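Local coordinates for surface presentation of antigens protein SpaS (Salmonella typhimurium, PDB 3C01) that takes part in the secretory pathway by which Salmonella presents the surface determinants it needs to enter mammalian cells, at residues Ile6-Lys11 with Pro18-Tyr23. Numbering follows the deposited sequence.
Sequences IGIYFK and PMISVY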
ATOM      1  N   ILE B   6      -1.984  -4.687   1.701  1.00 16.66           N
ATOM      2  CA  ILE B   6      -2.025  -4.314   0.276  1.00 16.68           C
ATOM      3  C   ILE B   6      -1.138  -3.093   0.036  1.00 17.09           C
ATOM      4  O   ILE B   6      -1.253  -2.119   0.748  1.00 17.88           O
ATOM      5  CB  ILE B   6      -3.444  -3.920  -0.165  1.00 16.70           C
ATOM      6  CG1 ILE B   6      -4.458  -5.066   0.091  1.00 17.07           C
ATOM      7  CG2 ILE B   6      -3.485  -3.553  -1.640  1.00 16.40           C
ATOM      8  CD1 ILE B   6      -4.285  -6.297  -0.779  1.00 11.36           C
ATOM      9  N   GLY B   7      -0.236  -3.146  -0.942  1.00 17.32           N
ATOM     10  CA  GLY B   7       0.702  -2.060  -1.176  1.00 16.84           C
ATOM     11  C   GLY B   7       0.233  -1.270  -2.378  1.00 17.14           C
ATOM     12  O   GLY B   7      -0.269  -1.867  -3.331  1.00 16.47           O
ATOM     13  N   ILE B   8       0.371   0.063  -2.314  1.00 16.67           N
ATOM     14  CA  ILE B   8       0.012   0.949  -3.404  1.00 16.70           C
ATOM     15  C   ILE B   8       1.245   1.632  -3.954  1.00 16.75           C
ATOM     16  O   ILE B   8       1.964   2.315  -3.212  1.00 15.92           O
ATOM     17  CB  ILE B   8      -0.964   2.062  -2.939  1.00 17.11           C
ATOM     18  CG1 ILE B   8      -2.259   1.468  -2.328  1.00 16.15           C
ATOM     19  CG2 ILE B   8      -1.241   3.075  -4.102  1.00 16.40           C
ATOM     20  CD1 ILE B   8      -3.101   0.621  -3.279  1.00 14.01           C
ATOM     21  N   TYR B   9       1.480   1.443  -5.251  1.00 17.03           N
ATOM     22  CA  TYR B   9       2.537   2.143  -5.972  1.00 17.68           C
ATOM     23  C   TYR B   9       1.849   3.281  -6.699  1.00 18.70           C
ATOM     24  O   TYR B   9       0.826   3.070  -7.371  1.00 19.42           O
ATOM     25  CB  TYR B   9       3.215   1.185  -6.951  1.00 17.09           C
ATOM     26  CG  TYR B   9       4.093   1.791  -8.034  1.00 16.98           C
ATOM     27  CD1 TYR B   9       3.535   2.408  -9.158  1.00 16.84           C
ATOM     28  CD2 TYR B   9       5.479   1.682  -7.979  1.00 16.75           C
ATOM     29  CE1 TYR B   9       4.337   2.931 -10.172  1.00 17.29           C
ATOM     30  CE2 TYR B   9       6.293   2.207  -8.983  1.00 17.14           C
ATOM     31  CZ  TYR B   9       5.713   2.828 -10.079  1.00 17.68           C
ATOM     32  OH  TYR B   9       6.489   3.355 -11.073  1.00 15.81           O
ATOM     33  N   PHE B  10       2.397   4.486  -6.568  1.00 19.36           N
ATOM     34  CA  PHE B  10       1.889   5.643  -7.309  1.00 19.74           C
ATOM     35  C   PHE B  10       3.036   6.583  -7.671  1.00 20.19           C
ATOM     36  O   PHE B  10       3.619   7.215  -6.795  1.00 20.08           O
ATOM     37  CB  PHE B  10       0.863   6.368  -6.449  1.00 19.97           C
ATOM     38  CG  PHE B  10       0.131   7.476  -7.156  1.00 19.53           C
ATOM     39  CD1 PHE B  10      -0.478   7.259  -8.372  1.00 19.66           C
ATOM     40  CD2 PHE B  10       0.013   8.740  -6.560  1.00 20.85           C
ATOM     41  CE1 PHE B  10      -1.182   8.294  -9.022  1.00 20.79           C
ATOM     42  CE2 PHE B  10      -0.676   9.772  -7.196  1.00 20.70           C
ATOM     43  CZ  PHE B  10      -1.288   9.543  -8.434  1.00 19.68           C
ATOM     44  N   LYS B  11       3.375   6.651  -8.953  1.00 21.24           N
ATOM     45  CA  LYS B  11       4.346   7.635  -9.449  1.00 21.88           C
ATOM     46  C   LYS B  11       3.781   8.250 -10.704  1.00 22.31           C
ATOM     47  O   LYS B  11       3.962   7.700 -11.786  1.00 22.45           O
ATOM     48  CB  LYS B  11       5.708   6.996  -9.728  1.00 21.93           C
ATOM     49  CG  LYS B  11       6.197   6.125  -8.583  1.00 22.68           C
ATOM     50  CD  LYS B  11       7.667   5.752  -8.637  1.00 22.27           C
ATOM     51  CE  LYS B  11       8.141   5.320  -7.254  1.00 24.76           C
ATOM     52  NZ  LYS B  11       9.077   4.152  -7.268  1.00 27.20           N
ATOM     53  N   PRO B  18      -2.643   4.480  -9.979  1.00 20.67           N
ATOM     54  CA  PRO B  18      -1.872   3.679  -9.003  1.00 19.94           C
ATOM     55  C   PRO B  18      -1.957   2.182  -9.227  1.00 18.87           C
ATOM     56  O   PRO B  18      -2.799   1.738  -9.947  1.00 19.17           O
ATOM     57  CB  PRO B  18      -2.469   4.046  -7.666  1.00 19.48           C
ATOM     58  CG  PRO B  18      -3.582   5.071  -7.960  1.00 20.33           C
ATOM     59  CD  PRO B  18      -3.795   5.175  -9.387  1.00 20.92           C
ATOM     60  N   MET B  19      -1.074   1.425  -8.599  1.00 17.83           N
ATOM     61  CA  MET B  19      -0.993  -0.002  -8.806  1.00 17.75           C
ATOM     62  C   MET B  19      -0.858  -0.756  -7.475  1.00 16.08           C
ATOM     63  O   MET B  19      -0.336  -0.235  -6.504  1.00 15.41           O
ATOM     64  CB  MET B  19       0.214  -0.288  -9.671  1.00 17.55           C
ATOM     65  CG  MET B  19       0.578  -1.720  -9.818  1.00 19.21           C
ATOM     66  SD  MET B  19       2.025  -1.927 -10.905  1.00 23.44           S
ATOM     67  CE  MET B  19       3.314  -2.204  -9.665  1.00 27.27           C
ATOM     68  N   ILE B  20      -1.340  -1.990  -7.466  1.00 14.81           N
ATOM     69  CA  ILE B  20      -1.199  -2.868  -6.343  1.00 14.13           C
ATOM     70  C   ILE B  20       0.203  -3.464  -6.395  1.00 14.11           C
ATOM     71  O   ILE B  20       0.447  -4.376  -7.201  1.00 14.54           O
ATOM     72  CB  ILE B  20      -2.180  -4.023  -6.393  1.00 13.94           C
ATOM     73  CG1 ILE B  20      -3.652  -3.545  -6.558  1.00 13.02           C
ATOM     74  CG2 ILE B  20      -2.022  -4.839  -5.169  1.00 11.82           C
ATOM     75  CD1 ILE B  20      -4.184  -2.652  -5.455  1.00  8.34           C
ATOM     76  N   SER B  21       1.103  -2.939  -5.550  1.00 12.47           N
ATOM     77  CA  SER B  21       2.485  -3.322  -5.533  1.00 12.12           C
ATOM     78  C   SER B  21       2.754  -4.549  -4.691  1.00 11.80           C
ATOM     79  O   SER B  21       3.696  -5.270  -4.955  1.00 11.48           O
ATOM     80  CB  SER B  21       3.337  -2.150  -5.009  1.00 12.64           C
ATOM     81  OG  SER B  21       2.783  -1.570  -3.829  1.00 13.17           O
ATOM     82  N   VAL B  22       1.969  -4.731  -3.627  1.00 11.92           N
ATOM     83  CA  VAL B  22       2.189  -5.763  -2.630  1.00 10.74           C
ATOM     84  C   VAL B  22       0.841  -6.383  -2.337  1.00 10.47           C
ATOM     85  O   VAL B  22      -0.153  -5.666  -2.245  1.00  9.25           O
ATOM     86  CB  VAL B  22       2.717  -5.153  -1.353  1.00 10.77           C
ATOM     87  CG1 VAL B  22       2.802  -6.205  -0.235  1.00 10.12           C
ATOM     88  CG2 VAL B  22       4.051  -4.477  -1.625  1.00 10.33           C
ATOM     89  N   TYR B  23       0.800  -7.712  -2.193  1.00 10.36           N
ATOM     90  CA  TYR B  23      -0.454  -8.389  -1.865  1.00 10.52           C
ATOM     91  C   TYR B  23      -0.160  -9.655  -1.047  1.00 10.50           C
ATOM     92  O   TYR B  23       0.369 -10.630  -1.588  1.00 10.88           O
ATOM     93  CB  TYR B  23      -1.136  -8.733  -3.172  1.00 10.31           C
ATOM     94  CG  TYR B  23      -2.543  -9.265  -3.085  1.00  9.71           C
ATOM     95  CD1 TYR B  23      -3.629  -8.408  -3.256  1.00  8.31           C
ATOM     96  CD2 TYR B  23      -2.786 -10.618  -2.923  1.00  8.45           C
ATOM     97  CE1 TYR B  23      -4.919  -8.860  -3.223  1.00  8.23           C
ATOM     98  CE2 TYR B  23      -4.094 -11.101  -2.870  1.00  8.43           C
ATOM     99  CZ  TYR B  23      -5.152 -10.212  -3.033  1.00  9.54           C
ATOM    100  OH  TYR B  23      -6.456 -10.641  -3.036  1.00  9.49           O
TER
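Tyr-9 and Met-19 form a regular antiparallel, hydrogen-bonded pair: Tyr-9 N gives a nearly straight bond to Met-19 O (2.8 Å, 170° at the hydrogen), and Met-19 N returns one to Tyr-9 O, both donors in the carbonyl plane. Further along, the ladder meets a classic beta bulge, where Ser-21 and Val-22 together face Gly-7. Gly-7 N bonds to Val-22 O and Ser-21 N to Gly-7 O, the latter from above the carbonyl plane. Ser-21 supplies the kink with its near-helical backbone (psi -32°), and Gly-7 suits the spot because Ser-21 OG and Val-22 CB crowd the side where a CB would lie.

Apolar contacts line the face bearing Ile-6, Ile-8, Ile-20 and Tyr-23. Branched isoleucines suit a buried strand: Ile-20 CD1 touches both Ile-6 CG2 (4.0 Å) and Ile-8 CD1 (4.1 Å), while Ile-6 CD1 reaches the Tyr-23 ring. Where Phe-10 meets Pro-18, the two side chains lie side by side, Pro-18 CG 3.8 Å from Phe-10 CD1, and Pro-18 CB meets Ile-8 CG2.

On the other face, with CG anti to the backbone N on both residues, Tyr-9 and Met-19 run out together; the flexible thioether then bends at chi3 into an oblique Met-aromatic contact, Met-19 SD 5.4 Å from the Tyr-9 ring centroid.

The segments belong to the beta hairpin of strands 4-9 and 19-25, in the C-terminal piece of this type III secretion exporter. Helix 65-84 packs on Pro-18 and Phe-10, Tyr-23 OH bonds to Phe-54 O, and the chain of another protein pairs antiparallel with Ile-6 to Ile-8, continuing the sheet, while its polar side chain bonds Ser-21 OG.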